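Local structure of nucleoporin NUP82 (Chaetomium thermophilum, 5CWW) at residues B[198-203]-B[213-218]; B[550-555]-B[586-591]; B[390-395]-B[426-431]. The protein probably serves, through this N-terminal β-propeller domain and the rest of the chain, as a structural component of the nuclear pore complex and docking partner for transport factors. All coordinates share one frame; numbering follows the deposited sequence.

Contact 1 (B[198-203]-B[213-218]); sequences IVRVWE and DAPTLA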
ATOM      1  N   ILE B 198      -5.832  -6.575   3.467  1.00 43.35           N
ATOM      2  CA  ILE B 198      -7.157  -6.048   3.754  1.00 41.85           C
ATOM      3  C   ILE B 198      -7.080  -4.529   3.848  1.00 42.43           C
ATOM      4  O   ILE B 198      -6.321  -3.984   4.649  1.00 41.81           O
ATOM      5  CB  ILE B 198      -7.738  -6.636   5.048  1.00 41.83           C
ATOM      6  CG1 ILE B 198      -7.878  -8.156   4.909  1.00 46.58           C
ATOM      7  CG2 ILE B 198      -9.096  -6.020   5.346  1.00 41.16           C
ATOM      8  CD1 ILE B 198      -8.061  -8.868   6.210  1.00 48.55           C
ATOM      9  N   VAL B 199      -7.867  -3.859   3.013  1.00 43.10           N
ATOM     10  CA  VAL B 199      -7.896  -2.404   2.957  1.00 43.64           C
ATOM     11  C   VAL B 199      -9.095  -1.901   3.747  1.00 45.14           C
ATOM     12  O   VAL B 199     -10.227  -2.324   3.507  1.00 45.17           O
ATOM     13  CB  VAL B 199      -7.971  -1.891   1.503  1.00 42.00           C
ATOM     14  CG1 VAL B 199      -8.023  -0.366   1.464  1.00 41.08           C
ATOM     15  CG2 VAL B 199      -6.783  -2.402   0.700  1.00 42.57           C
ATOM     16  N   ARG B 200      -8.839  -1.009   4.696  1.00 45.27           N
ATOM     17  CA  ARG B 200      -9.894  -0.479   5.550  1.00 47.99           C
ATOM     18  C   ARG B 200      -9.888   1.042   5.579  1.00 48.16           C
ATOM     19  O   ARG B 200      -8.874   1.668   5.891  1.00 49.96           O
ATOM     20  CB  ARG B 200      -9.755  -1.037   6.968  1.00 49.07           C
ATOM     21  CG  ARG B 200     -10.356  -2.425   7.130  1.00 52.61           C
ATOM     22  CD  ARG B 200     -10.188  -2.940   8.547  1.00 57.69           C
ATOM     23  NE  ARG B 200      -8.930  -3.664   8.710  1.00 60.32           N
ATOM     24  CZ  ARG B 200      -8.808  -4.987   8.767  1.00 62.86           C
ATOM     25  NH1 ARG B 200      -9.869  -5.776   8.692  1.00 62.26           N
ATOM     26  NH2 ARG B 200      -7.607  -5.526   8.914  1.00 62.97           N
ATOM     27  N   VAL B 201     -11.033   1.619   5.228  1.00 47.60           N
ATOM     28  CA  VAL B 201     -11.230   3.061   5.261  1.00 47.14           C
ATOM     29  C   VAL B 201     -11.942   3.466   6.555  1.00 49.64           C
ATOM     30  O   VAL B 201     -13.058   3.015   6.825  1.00 51.76           O
ATOM     31  CB  VAL B 201     -12.054   3.540   4.050  1.00 43.93           C
ATOM     32  CG1 VAL B 201     -12.206   5.061   4.073  1.00 44.47           C
ATOM     33  CG2 VAL B 201     -11.406   3.080   2.740  1.00 41.99           C
ATOM     34  N   TRP B 202     -11.290   4.312   7.349  1.00 49.09           N
ATOM     35  CA  TRP B 202     -11.867   4.830   8.589  1.00 50.74           C
ATOM     36  C   TRP B 202     -12.147   6.317   8.438  1.00 53.13           C
ATOM     37  O   TRP B 202     -11.261   7.076   8.048  1.00 55.46           O
ATOM     38  CB  TRP B 202     -10.923   4.606   9.772  1.00 49.27           C
ATOM     39  CG  TRP B 202     -10.275   3.257   9.808  1.00 48.54           C
ATOM     40  CD1 TRP B 202      -9.221   2.833   9.049  1.00 47.30           C
ATOM     41  CD2 TRP B 202     -10.619   2.159  10.663  1.00 50.32           C
ATOM     42  NE1 TRP B 202      -8.895   1.538   9.372  1.00 47.45           N
ATOM     43  CE2 TRP B 202      -9.739   1.101  10.360  1.00 50.36           C
ATOM     44  CE3 TRP B 202     -11.589   1.967  11.652  1.00 52.75           C
ATOM     45  CZ2 TRP B 202      -9.800  -0.130  11.010  1.00 51.76           C
ATOM     46  CZ3 TRP B 202     -11.649   0.743  12.295  1.00 54.92           C
ATOM     47  CH2 TRP B 202     -10.760  -0.288  11.973  1.00 53.39           C
ATOM     48  N   GLU B 203     -13.373   6.729   8.750  1.00 52.11           N
ATOM     49  CA  GLU B 203     -13.753   8.138   8.674  1.00 52.08           C
ATOM     50  C   GLU B 203     -14.010   8.683  10.073  1.00 52.97           C
ATOM     51  O   GLU B 203     -15.090   8.508  10.637  1.00 55.01           O
ATOM     52  CB  GLU B 203     -14.981   8.304   7.782  1.00 52.51           C
ATOM     53  CG  GLU B 203     -14.717   7.884   6.338  1.00 50.25           C
ATOM     54  CD  GLU B 203     -15.939   7.995   5.452  1.00 51.44           C
ATOM     55  OE1 GLU B 203     -16.540   9.087   5.393  1.00 52.03           O
ATOM     56  OE2 GLU B 203     -16.299   6.981   4.818  1.00 50.77           O
ATOM     57  N   ASP B 213     -13.965   2.595  16.164  1.00 62.07           N
ATOM     58  CA  ASP B 213     -14.135   1.176  16.476  1.00 63.73           C
ATOM     59  C   ASP B 213     -14.247   0.321  15.223  1.00 60.61           C
ATOM     60  O   ASP B 213     -13.762  -0.810  15.192  1.00 61.16           O
ATOM     61  CB  ASP B 213     -15.379   0.958  17.343  1.00 69.23           C
ATOM     62  CG  ASP B 213     -15.229   1.526  18.742  1.00 73.28           C
ATOM     63  OD1 ASP B 213     -14.110   1.481  19.293  1.00 74.65           O
ATOM     64  OD2 ASP B 213     -16.239   2.009  19.294  1.00 75.88           O
ATOM     65  N   ALA B 214     -14.894   0.863  14.196  1.00 56.83           N
ATOM     66  CA  ALA B 214     -15.167   0.111  12.976  1.00 53.84           C
ATOM     67  C   ALA B 214     -14.933   0.965  11.735  1.00 50.26           C
ATOM     68  O   ALA B 214     -15.172   2.173  11.756  1.00 48.33           O
ATOM     69  CB  ALA B 214     -16.595  -0.410  12.991  1.00 56.29           C
ATOM     70  N   PRO B 215     -14.464   0.340  10.644  1.00 51.07           N
ATOM     71  CA  PRO B 215     -14.274   1.085   9.398  1.00 50.85           C
ATOM     72  C   PRO B 215     -15.574   1.239   8.617  1.00 51.80           C
ATOM     73  O   PRO B 215     -16.493   0.439   8.791  1.00 52.67           O
ATOM     74  CB  PRO B 215     -13.271   0.226   8.632  1.00 49.48           C
ATOM     75  CG  PRO B 215     -13.564  -1.167   9.085  1.00 50.07           C
ATOM     76  CD  PRO B 215     -14.041  -1.067  10.512  1.00 51.68           C
ATOM     77  N   THR B 216     -15.642   2.259   7.770  1.00 51.84           N
ATOM     78  CA  THR B 216     -16.801   2.477   6.913  1.00 53.72           C
ATOM     79  C   THR B 216     -16.755   1.522   5.723  1.00 52.11           C
ATOM     80  O   THR B 216     -17.789   1.159   5.161  1.00 53.72           O
ATOM     81  CB  THR B 216     -16.863   3.929   6.410  1.00 54.82           C
ATOM     82  OG1 THR B 216     -15.678   4.228   5.659  1.00 53.82           O
ATOM     83  CG2 THR B 216     -16.978   4.898   7.578  1.00 56.80           C
ATOM     84  N   LEU B 217     -15.542   1.131   5.340  1.00 53.82           N
ATOM     85  CA  LEU B 217     -15.331   0.230   4.212  1.00 51.75           C
ATOM     86  C   LEU B 217     -14.193  -0.733   4.523  1.00 49.26           C
ATOM     87  O   LEU B 217     -13.166  -0.333   5.072  1.00 50.04           O
ATOM     88  CB  LEU B 217     -15.016   1.020   2.938  1.00 53.87           C
ATOM     89  CG  LEU B 217     -14.914   0.232   1.629  1.00 55.68           C
ATOM     90  CD1 LEU B 217     -16.256  -0.381   1.252  1.00 58.34           C
ATOM     91  CD2 LEU B 217     -14.401   1.129   0.509  1.00 56.15           C
ATOM     92  N   ALA B 218     -14.387  -2.001   4.181  1.00 48.50           N
ATOM     93  CA  ALA B 218     -13.382  -3.031   4.414  1.00 47.20           C
ATOM     94  C   ALA B 218     -13.332  -3.955   3.209  1.00 47.37           C
ATOM     95  O   ALA B 218     -14.329  -4.588   2.866  1.00 50.22           O
ATOM     96  CB  ALA B 218     -13.689  -3.815   5.677  1.00 47.61           C
TER
HETATM   97  O   HOH W   1     -14.684   4.633  10.643  1.00 48.15           O
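Val199 O meets the CA-H of Ala218, with Val199 O and Ala218 CA 3.4 Å apart. Arg200 lays its aliphatic part along the second segment. Its CG packs on the Ala218 methyl, and Arg200 CD lies 3.9 Å from Pro215 CG. The chain bends at chi3 (-89°), which brings one face of the guanidinium back toward Ile198, whose CG2 lies against the rim of that face. Val201 carries the main backbone bonds. Val201 N donates to Leu217 O (2.9 Å), and Val201 O receives Thr216 N (2.9 Å), with a weak bond from Leu217 N. The CB atoms of Val201 and Leu217 also touch. Trp202 offers one face of its six-membered ring to Pro215. Pro215 CB sits 3.8 Å from the centroid of that Trp202 ring and only 9° off the normal, a CH-pi contact. Trp202 CZ3 presses on Pro215 CD (3.5 Å), while NE1 bonds to Thr192 on strand 189-194. Glu203 OE2 approaches Thr216 OG1 to 2.9 Å and also takes the backbone N-H of Gln290. Thr216 OG1 lies between Glu203 OE2 and Val201 O, 3.1 Å from the latter. A water bridges Glu203 N and Ala214 O. Thr216 and Leu217 are both set against the single residue Val201, a classic beta bulge at the start of strand 217-220, an edge strand of a four-stranded antiparallel β-propeller blade.

Contact 2 (B[550-555]-B[586-591]); sequences DRIFTQ and IALFFE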
ATOM      1  N   ASP B 550      22.281  11.221  -5.110  1.00 90.35           N
ATOM      2  CA  ASP B 550      23.476  11.529  -4.340  1.00 93.70           C
ATOM      3  C   ASP B 550      23.306  11.113  -2.887  1.00 88.20           C
ATOM      4  O   ASP B 550      22.300  11.435  -2.254  1.00 88.12           O
ATOM      5  CB  ASP B 550      23.796  13.021  -4.422  1.00101.44           C
ATOM      6  CG  ASP B 550      25.078  13.381  -3.700  1.00107.60           C
ATOM      7  OD1 ASP B 550      26.163  13.213  -4.295  1.00110.90           O
ATOM      8  OD2 ASP B 550      25.001  13.831  -2.536  1.00109.17           O
ATOM      9  N   ARG B 551      24.289  10.391  -2.363  1.00 80.44           N
ATOM     10  CA  ARG B 551      24.256   9.990  -0.968  1.00 74.95           C
ATOM     11  C   ARG B 551      24.639  11.156  -0.072  1.00 75.46           C
ATOM     12  O   ARG B 551      25.664  11.805  -0.280  1.00 76.59           O
ATOM     13  CB  ARG B 551      25.189   8.812  -0.712  1.00 74.61           C
ATOM     14  CG  ARG B 551      25.184   8.381   0.739  1.00 73.42           C
ATOM     15  CD  ARG B 551      25.694   6.970   0.920  1.00 73.07           C
ATOM     16  NE  ARG B 551      24.909   5.986   0.185  1.00 69.37           N
ATOM     17  CZ  ARG B 551      25.009   4.675   0.373  1.00 67.27           C
ATOM     18  NH1 ARG B 551      24.267   3.844  -0.339  1.00 65.98           N
ATOM     19  NH2 ARG B 551      25.849   4.194   1.280  1.00 68.05           N
ATOM     20  N   ILE B 552      23.807  11.407   0.929  1.00 74.36           N
ATOM     21  CA  ILE B 552      23.993  12.524   1.845  1.00 77.09           C
ATOM     22  C   ILE B 552      24.594  12.062   3.166  1.00 76.17           C
ATOM     23  O   ILE B 552      25.218  12.843   3.883  1.00 76.68           O
ATOM     24  CB  ILE B 552      22.670  13.245   2.101  1.00 80.21           C
ATOM     25  CG1 ILE B 552      21.674  12.294   2.763  1.00 81.16           C
ATOM     26  CG2 ILE B 552      22.102  13.770   0.786  1.00 80.92           C
ATOM     27  CD1 ILE B 552      20.451  12.972   3.242  1.00 81.49           C
ATOM     28  N   PHE B 553      24.393  10.788   3.484  1.00 72.13           N
ATOM     29  CA  PHE B 553      24.787  10.244   4.777  1.00 72.98           C
ATOM     30  C   PHE B 553      25.049   8.748   4.692  1.00 72.71           C
ATOM     31  O   PHE B 553      24.333   8.015   4.008  1.00 72.93           O
ATOM     32  CB  PHE B 553      23.705  10.513   5.823  1.00 70.93           C
ATOM     33  CG  PHE B 553      23.967   9.858   7.149  1.00 73.86           C
ATOM     34  CD1 PHE B 553      24.874  10.403   8.041  1.00 76.63           C
ATOM     35  CD2 PHE B 553      23.309   8.692   7.503  1.00 73.83           C
ATOM     36  CE1 PHE B 553      25.117   9.801   9.260  1.00 78.68           C
ATOM     37  CE2 PHE B 553      23.549   8.084   8.722  1.00 76.17           C
ATOM     38  CZ  PHE B 553      24.454   8.641   9.600  1.00 77.88           C
ATOM     39  N   THR B 554      26.088   8.311   5.397  1.00 73.55           N
ATOM     40  CA  THR B 554      26.441   6.902   5.476  1.00 71.39           C
ATOM     41  C   THR B 554      26.734   6.510   6.917  1.00 73.98           C
ATOM     42  O   THR B 554      27.526   7.163   7.598  1.00 75.27           O
ATOM     43  CB  THR B 554      27.665   6.578   4.608  1.00 71.73           C
ATOM     44  OG1 THR B 554      27.489   7.144   3.306  1.00 70.23           O
ATOM     45  CG2 THR B 554      27.855   5.073   4.485  1.00 70.91           C
ATOM     46  N   GLN B 555      26.089   5.444   7.376  1.00 79.45           N
ATOM     47  CA  GLN B 555      26.321   4.921   8.715  1.00 86.45           C
ATOM     48  C   GLN B 555      27.424   3.869   8.651  1.00 95.89           C
ATOM     49  O   GLN B 555      27.374   2.961   7.820  1.00 94.74           O
ATOM     50  CB  GLN B 555      25.035   4.332   9.293  1.00 85.90           C
ATOM     51  CG  GLN B 555      25.145   3.911  10.745  1.00 90.06           C
ATOM     52  CD  GLN B 555      23.796   3.642  11.395  1.00 91.16           C
ATOM     53  OE1 GLN B 555      23.676   3.674  12.619  1.00 94.52           O
ATOM     54  NE2 GLN B 555      22.779   3.364  10.585  1.00 88.75           N
ATOM     55  N   ILE B 586      20.144  13.199  13.220  1.00 67.81           N
ATOM     56  CA  ILE B 586      20.827  13.468  11.964  1.00 69.82           C
ATOM     57  C   ILE B 586      20.097  14.613  11.275  1.00 69.84           C
ATOM     58  O   ILE B 586      18.979  14.443  10.790  1.00 70.37           O
ATOM     59  CB  ILE B 586      20.861  12.227  11.047  1.00 68.93           C
ATOM     60  CG1 ILE B 586      21.601  11.079  11.738  1.00 71.15           C
ATOM     61  CG2 ILE B 586      21.529  12.562   9.714  1.00 68.36           C
ATOM     62  CD1 ILE B 586      21.520   9.757  10.998  1.00 70.30           C
ATOM     63  N   ALA B 587      20.735  15.779  11.252  1.00 72.25           N
ATOM     64  CA  ALA B 587      20.157  16.971  10.642  1.00 72.78           C
ATOM     65  C   ALA B 587      21.137  17.597   9.655  1.00 76.57           C
ATOM     66  O   ALA B 587      22.040  18.336  10.048  1.00 79.50           O
ATOM     67  CB  ALA B 587      19.764  17.974  11.712  1.00 74.47           C
ATOM     68  N   LEU B 588      20.947  17.291   8.375  1.00 76.88           N
ATOM     69  CA  LEU B 588      21.841  17.755   7.320  1.00 80.59           C
ATOM     70  C   LEU B 588      21.177  18.835   6.469  1.00 78.57           C
ATOM     71  O   LEU B 588      20.119  18.611   5.877  1.00 75.86           O
ATOM     72  CB  LEU B 588      22.264  16.574   6.446  1.00 82.37           C
ATOM     73  CG  LEU B 588      22.867  15.401   7.226  1.00 85.71           C
ATOM     74  CD1 LEU B 588      23.126  14.218   6.310  1.00 85.11           C
ATOM     75  CD2 LEU B 588      24.149  15.820   7.936  1.00 90.04           C
ATOM     76  N   PHE B 589      21.818  20.000   6.408  1.00 80.40           N
ATOM     77  CA  PHE B 589      21.239  21.184   5.778  1.00 81.67           C
ATOM     78  C   PHE B 589      21.720  21.383   4.342  1.00 90.64           C
ATOM     79  O   PHE B 589      22.854  21.041   4.003  1.00 93.28           O
ATOM     80  CB  PHE B 589      21.570  22.428   6.611  1.00 81.40           C
ATOM     81  CG  PHE B 589      20.847  22.487   7.929  1.00 78.74           C
ATOM     82  CD1 PHE B 589      21.133  21.577   8.936  1.00 77.16           C
ATOM     83  CD2 PHE B 589      19.884  23.454   8.163  1.00 79.31           C
ATOM     84  CE1 PHE B 589      20.466  21.627  10.147  1.00 78.53           C
ATOM     85  CE2 PHE B 589      19.215  23.512   9.373  1.00 79.25           C
ATOM     86  CZ  PHE B 589      19.507  22.597  10.366  1.00 77.93           C
ATOM     87  N   PHE B 590      20.844  21.941   3.509  1.00 99.50           N
ATOM     88  CA  PHE B 590      21.144  22.195   2.100  1.00103.89           C
ATOM     89  C   PHE B 590      21.001  23.666   1.738  1.00102.54           C
ATOM     90  O   PHE B 590      21.506  24.106   0.705  1.00107.05           O
ATOM     91  CB  PHE B 590      20.232  21.366   1.204  1.00105.37           C
ATOM     92  CG  PHE B 590      20.343  19.899   1.437  1.00106.92           C
ATOM     93  CD1 PHE B 590      21.372  19.169   0.868  1.00108.62           C
ATOM     94  CD2 PHE B 590      19.423  19.249   2.235  1.00106.62           C
ATOM     95  CE1 PHE B 590      21.474  17.813   1.087  1.00107.67           C
ATOM     96  CE2 PHE B 590      19.520  17.899   2.457  1.00106.58           C
ATOM     97  CZ  PHE B 590      20.547  17.176   1.883  1.00106.54           C
ATOM     98  N   GLU B 591      20.302  24.422   2.579  1.00100.92           N
ATOM     99  CA  GLU B 591      20.067  25.833   2.310  1.00 97.60           C
ATOM    100  C   GLU B 591      19.609  26.562   3.566  1.00105.02           C
ATOM    101  O   GLU B 591      18.537  26.286   4.105  1.00106.56           O
ATOM    102  CB  GLU B 591      19.024  25.990   1.201  1.00 90.24           C
ATOM    103  CG  GLU B 591      18.823  27.414   0.713  1.00 86.91           C
ATOM    104  CD  GLU B 591      17.809  27.496  -0.413  1.00 80.18           C
ATOM    105  OE1 GLU B 591      17.010  26.546  -0.564  1.00 76.13           O
ATOM    106  OE2 GLU B 591      17.814  28.500  -1.154  1.00 78.64           O
TER
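The seam between two consecutive blades of the β-propeller is filled here by Ile552 and Phe553 on one side and Ile586, Leu588 and Phe590 on the other. Strand 550-554 lies at the edge of one blade sheet, and strand 586-589 belongs to the next. The two axes pass 8.9 Å apart at 144°, and no hydrogen bond joins the segments. The closest CA atoms, those of Ile552 and Leu588, are 7.9 Å apart, so side chains do the reaching.

Ile586 comes over one face of the Phe553 ring. Ile586 CD1 is 3.8 Å from the centroid of the Phe553 ring and 28° off the normal, a CH-pi contact. The methyl leans to the far end of the ring, where Ile586 CD1 is 3.4 Å from Phe553 CZ. With CG anti to the backbone N (chi1 174°), the Phe553 ring is carried out to this methyl. The same ring meets Phe7 edge-to-face.

Two neighbouring residues can both point across the seam because of a classic beta bulge. Ile552 and Phe553 share one partner, Ile510 on strand 509-514, and the backbones of both bond to it. The usual reversal of direction from one residue to the next is thereby lost at this point.

Leu588 uses the same methyl for both residues. Leu588 CD1 lies 3.5 Å from Ile552 O and 3.8 Å from Phe553 CB. Leu588 CD1 also comes within 4.3 Å of Ile552 CD1. At the exposed end of the seam, Ile552 CG2 abuts the edge of the Phe590 ring, in its plane, 3.9 Å from Phe590 CZ. The side chains of Ile552 and Phe590 cross at about a right angle. Ile577 on strand 576-580 touches both.

Contact 3 (B[390-395]-B[426-431]); sequences KDIYVI and NIICLL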
ATOM      1  N   LYS B 390       9.854  -3.435  -0.917  1.00 49.35           N
ATOM      2  CA  LYS B 390       9.742  -3.018   0.476  1.00 47.22           C
ATOM      3  C   LYS B 390       9.036  -1.675   0.626  1.00 47.87           C
ATOM      4  O   LYS B 390       8.544  -1.349   1.704  1.00 48.65           O
ATOM      5  CB  LYS B 390      11.132  -2.960   1.115  1.00 48.88           C
ATOM      6  CG  LYS B 390      11.730  -4.336   1.389  1.00 50.79           C
ATOM      7  CD  LYS B 390      10.995  -5.052   2.524  1.00 53.62           C
ATOM      8  CE  LYS B 390      11.242  -6.552   2.524  1.00 57.38           C
ATOM      9  NZ  LYS B 390      12.675  -6.882   2.738  1.00 60.35           N
ATOM     10  N   ASP B 391       8.982  -0.894  -0.448  1.00 48.98           N
ATOM     11  CA  ASP B 391       8.239   0.359  -0.408  1.00 48.40           C
ATOM     12  C   ASP B 391       7.769   0.778  -1.791  1.00 47.21           C
ATOM     13  O   ASP B 391       8.288   0.319  -2.808  1.00 48.44           O
ATOM     14  CB  ASP B 391       9.090   1.474   0.199  1.00 50.04           C
ATOM     15  CG  ASP B 391       8.253   2.544   0.884  1.00 50.97           C
ATOM     16  OD1 ASP B 391       7.018   2.556   0.700  1.00 50.36           O
ATOM     17  OD2 ASP B 391       8.833   3.386   1.602  1.00 52.31           O
ATOM     18  N   ILE B 392       6.772   1.653  -1.811  1.00 44.61           N
ATOM     19  CA  ILE B 392       6.243   2.201  -3.048  1.00 44.49           C
ATOM     20  C   ILE B 392       5.958   3.683  -2.841  1.00 45.37           C
ATOM     21  O   ILE B 392       5.483   4.090  -1.781  1.00 45.49           O
ATOM     22  CB  ILE B 392       4.965   1.464  -3.506  1.00 43.72           C
ATOM     23  CG1 ILE B 392       4.457   2.046  -4.828  1.00 43.68           C
ATOM     24  CG2 ILE B 392       3.887   1.521  -2.418  1.00 42.80           C
ATOM     25  CD1 ILE B 392       3.377   1.219  -5.494  1.00 43.95           C
ATOM     26  N   TYR B 393       6.268   4.484  -3.855  1.00 46.36           N
ATOM     27  CA  TYR B 393       6.069   5.926  -3.794  1.00 45.10           C
ATOM     28  C   TYR B 393       5.608   6.429  -5.151  1.00 43.99           C
ATOM     29  O   TYR B 393       6.307   6.269  -6.150  1.00 45.36           O
ATOM     30  CB  TYR B 393       7.355   6.632  -3.367  1.00 46.16           C
ATOM     31  CG  TYR B 393       7.281   8.138  -3.442  1.00 48.08           C
ATOM     32  CD1 TYR B 393       6.534   8.861  -2.522  1.00 49.06           C
ATOM     33  CD2 TYR B 393       7.965   8.838  -4.426  1.00 49.70           C
ATOM     34  CE1 TYR B 393       6.466  10.241  -2.586  1.00 50.43           C
ATOM     35  CE2 TYR B 393       7.905  10.215  -4.496  1.00 52.10           C
ATOM     36  CZ  TYR B 393       7.153  10.912  -3.574  1.00 52.85           C
ATOM     37  OH  TYR B 393       7.092  12.282  -3.644  1.00 54.11           O
ATOM     38  N   VAL B 394       4.419   7.021  -5.181  1.00 39.23           N
ATOM     39  CA  VAL B 394       3.791   7.413  -6.433  1.00 40.25           C
ATOM     40  C   VAL B 394       3.615   8.920  -6.528  1.00 41.88           C
ATOM     41  O   VAL B 394       3.012   9.546  -5.660  1.00 40.13           O
ATOM     42  CB  VAL B 394       2.421   6.741  -6.604  1.00 39.42           C
ATOM     43  CG1 VAL B 394       1.805   7.106  -7.956  1.00 40.45           C
ATOM     44  CG2 VAL B 394       2.562   5.231  -6.480  1.00 39.83           C
ATOM     45  N   ILE B 395       4.153   9.493  -7.597  1.00 44.79           N
ATOM     46  CA  ILE B 395       3.955  10.900  -7.903  1.00 47.41           C
ATOM     47  C   ILE B 395       2.829  10.999  -8.920  1.00 46.48           C
ATOM     48  O   ILE B 395       2.991  10.611 -10.079  1.00 48.19           O
ATOM     49  CB  ILE B 395       5.235  11.547  -8.451  1.00 47.71           C
ATOM     50  CG1 ILE B 395       6.403  11.293  -7.496  1.00 47.57           C
ATOM     51  CG2 ILE B 395       5.030  13.044  -8.646  1.00 47.97           C
ATOM     52  CD1 ILE B 395       7.755  11.575  -8.091  1.00 48.98           C
ATOM     53  N   ASN B 426       1.459   9.657 -14.147  1.00 44.17           N
ATOM     54  CA  ASN B 426       1.819   9.078 -12.864  1.00 45.08           C
ATOM     55  C   ASN B 426       3.215   8.474 -12.946  1.00 45.13           C
ATOM     56  O   ASN B 426       3.568   7.840 -13.944  1.00 44.93           O
ATOM     57  CB  ASN B 426       0.810   8.013 -12.428  1.00 44.33           C
ATOM     58  CG  ASN B 426      -0.605   8.545 -12.353  1.00 46.88           C
ATOM     59  OD1 ASN B 426      -0.893   9.468 -11.590  1.00 46.34           O
ATOM     60  ND2 ASN B 426      -1.503   7.950 -13.127  1.00 47.63           N
ATOM     61  N   ILE B 427       4.011   8.698 -11.908  1.00 45.93           N
ATOM     62  CA  ILE B 427       5.317   8.070 -11.791  1.00 46.79           C
ATOM     63  C   ILE B 427       5.291   7.136 -10.591  1.00 46.58           C
ATOM     64  O   ILE B 427       5.081   7.569  -9.457  1.00 47.61           O
ATOM     65  CB  ILE B 427       6.450   9.102 -11.633  1.00 45.80           C
ATOM     66  CG1 ILE B 427       6.391  10.129 -12.770  1.00 47.27           C
ATOM     67  CG2 ILE B 427       7.804   8.398 -11.621  1.00 44.88           C
ATOM     68  CD1 ILE B 427       7.392  11.264 -12.645  1.00 49.03           C
ATOM     69  N   ILE B 428       5.481   5.850 -10.857  1.00 46.89           N
ATOM     70  CA  ILE B 428       5.458   4.835  -9.816  1.00 46.33           C
ATOM     71  C   ILE B 428       6.889   4.432  -9.486  1.00 48.58           C
ATOM     72  O   ILE B 428       7.603   3.878 -10.324  1.00 49.27           O
ATOM     73  CB  ILE B 428       4.630   3.603 -10.242  1.00 45.14           C
ATOM     74  CG1 ILE B 428       3.148   3.972 -10.368  1.00 45.75           C
ATOM     75  CG2 ILE B 428       4.751   2.478  -9.214  1.00 44.39           C
ATOM     76  CD1 ILE B 428       2.767   4.712 -11.634  1.00 46.24           C
ATOM     77  N   CYS B 429       7.302   4.739  -8.260  1.00 45.55           N
ATOM     78  CA  CYS B 429       8.649   4.438  -7.795  1.00 48.17           C
ATOM     79  C   CYS B 429       8.610   3.234  -6.858  1.00 45.31           C
ATOM     80  O   CYS B 429       7.784   3.181  -5.941  1.00 44.67           O
ATOM     81  CB  CYS B 429       9.257   5.654  -7.093  1.00 50.34           C
ATOM     82  SG  CYS B 429       9.194   7.175  -8.081  1.00 46.54           S
ATOM     83  N   LEU B 430       9.496   2.271  -7.101  1.00 47.37           N
ATOM     84  CA  LEU B 430       9.496   1.006  -6.371  1.00 44.77           C
ATOM     85  C   LEU B 430      10.847   0.766  -5.708  1.00 45.68           C
ATOM     86  O   LEU B 430      11.887   0.858  -6.355  1.00 47.65           O
ATOM     87  CB  LEU B 430       9.162  -0.155  -7.310  1.00 43.71           C
ATOM     88  CG  LEU B 430       7.906   0.005  -8.171  1.00 42.19           C
ATOM     89  CD1 LEU B 430       7.797  -1.136  -9.174  1.00 42.27           C
ATOM     90  CD2 LEU B 430       6.659   0.077  -7.304  1.00 41.45           C
ATOM     91  N   LEU B 431      10.814   0.439  -4.420  1.00 44.40           N
ATOM     92  CA  LEU B 431      12.022   0.226  -3.629  1.00 46.81           C
ATOM     93  C   LEU B 431      12.152  -1.239  -3.219  1.00 48.71           C
ATOM     94  O   LEU B 431      11.281  -1.786  -2.538  1.00 46.93           O
ATOM     95  CB  LEU B 431      11.998   1.132  -2.398  1.00 47.42           C
ATOM     96  CG  LEU B 431      13.219   1.220  -1.483  1.00 49.61           C
ATOM     97  CD1 LEU B 431      14.497   1.487  -2.265  1.00 53.07           C
ATOM     98  CD2 LEU B 431      12.982   2.330  -0.468  1.00 52.05           C
TER
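Lys390 and Asp391 both donate their backbone N-H to Leu431 O, at 2.7 Å from Lys390 N and 3.2 Å from Asp391 N. This double grip is a classic beta bulge. Leu431 N returns a bond to Asp391 O, and beyond the bulge paired bonds couple Tyr393 with Cys429 and Ile395 with Ile427. The pairing joins two antiparallel strands of one propeller blade, with 389-395 at the edge of the sheet.

The apolar contacts fall on two faces. On one, Ile392 holds CG1 anti to the backbone N (chi1 -179°), which turns this arm toward Leu430 CD2, 3.9 Å from Ile392 CG1. Ile392 CD1 reaches Ile428 CG2 (4.2 Å), and Val394 CG2 meets Ile428 CG1. Trp273 of strand 272-276 covers Ile392, Val394 and Ile428. Replacing Ile392 by an alanine removes the CG1-CD1 arm and is likely to open a gap beside Leu430, Ile428 and Trp273. On the other face, Cys429 SG lies at the edge of the Tyr393 ring, 4.2 Å from Tyr393 CD2.

The polar ends bond mostly beyond the pair. Tyr393 OH bonds to Pro499 O, and Asp391 OD2 forms a salt bridge with Arg47. Within its own segment, Asp391 OD1 takes Ile392 N-H on the anti side, well out of the carboxylate plane.

How the contacts relate
The three contacts come from different parts of one β-propeller and follow one another along the chain as 1, 3, 2. Contacts 1 and 3 pair strands within a blade, whereas contact 2 joins two blades without any hydrogen bond between its segments. Contact 3 is the most central: its centre is about 9 Å from the centre of the chain, and all its touching residues are buried. Contacts 1 and 2 lie on opposite sides of the chain's centre, about 31 Å apart between nearest atoms (38 Å between centres). Contact 3 comes closer to each, with nearest atoms about 12 Å from contact 1 and about 10 Å from contact 2. None of the three touches another.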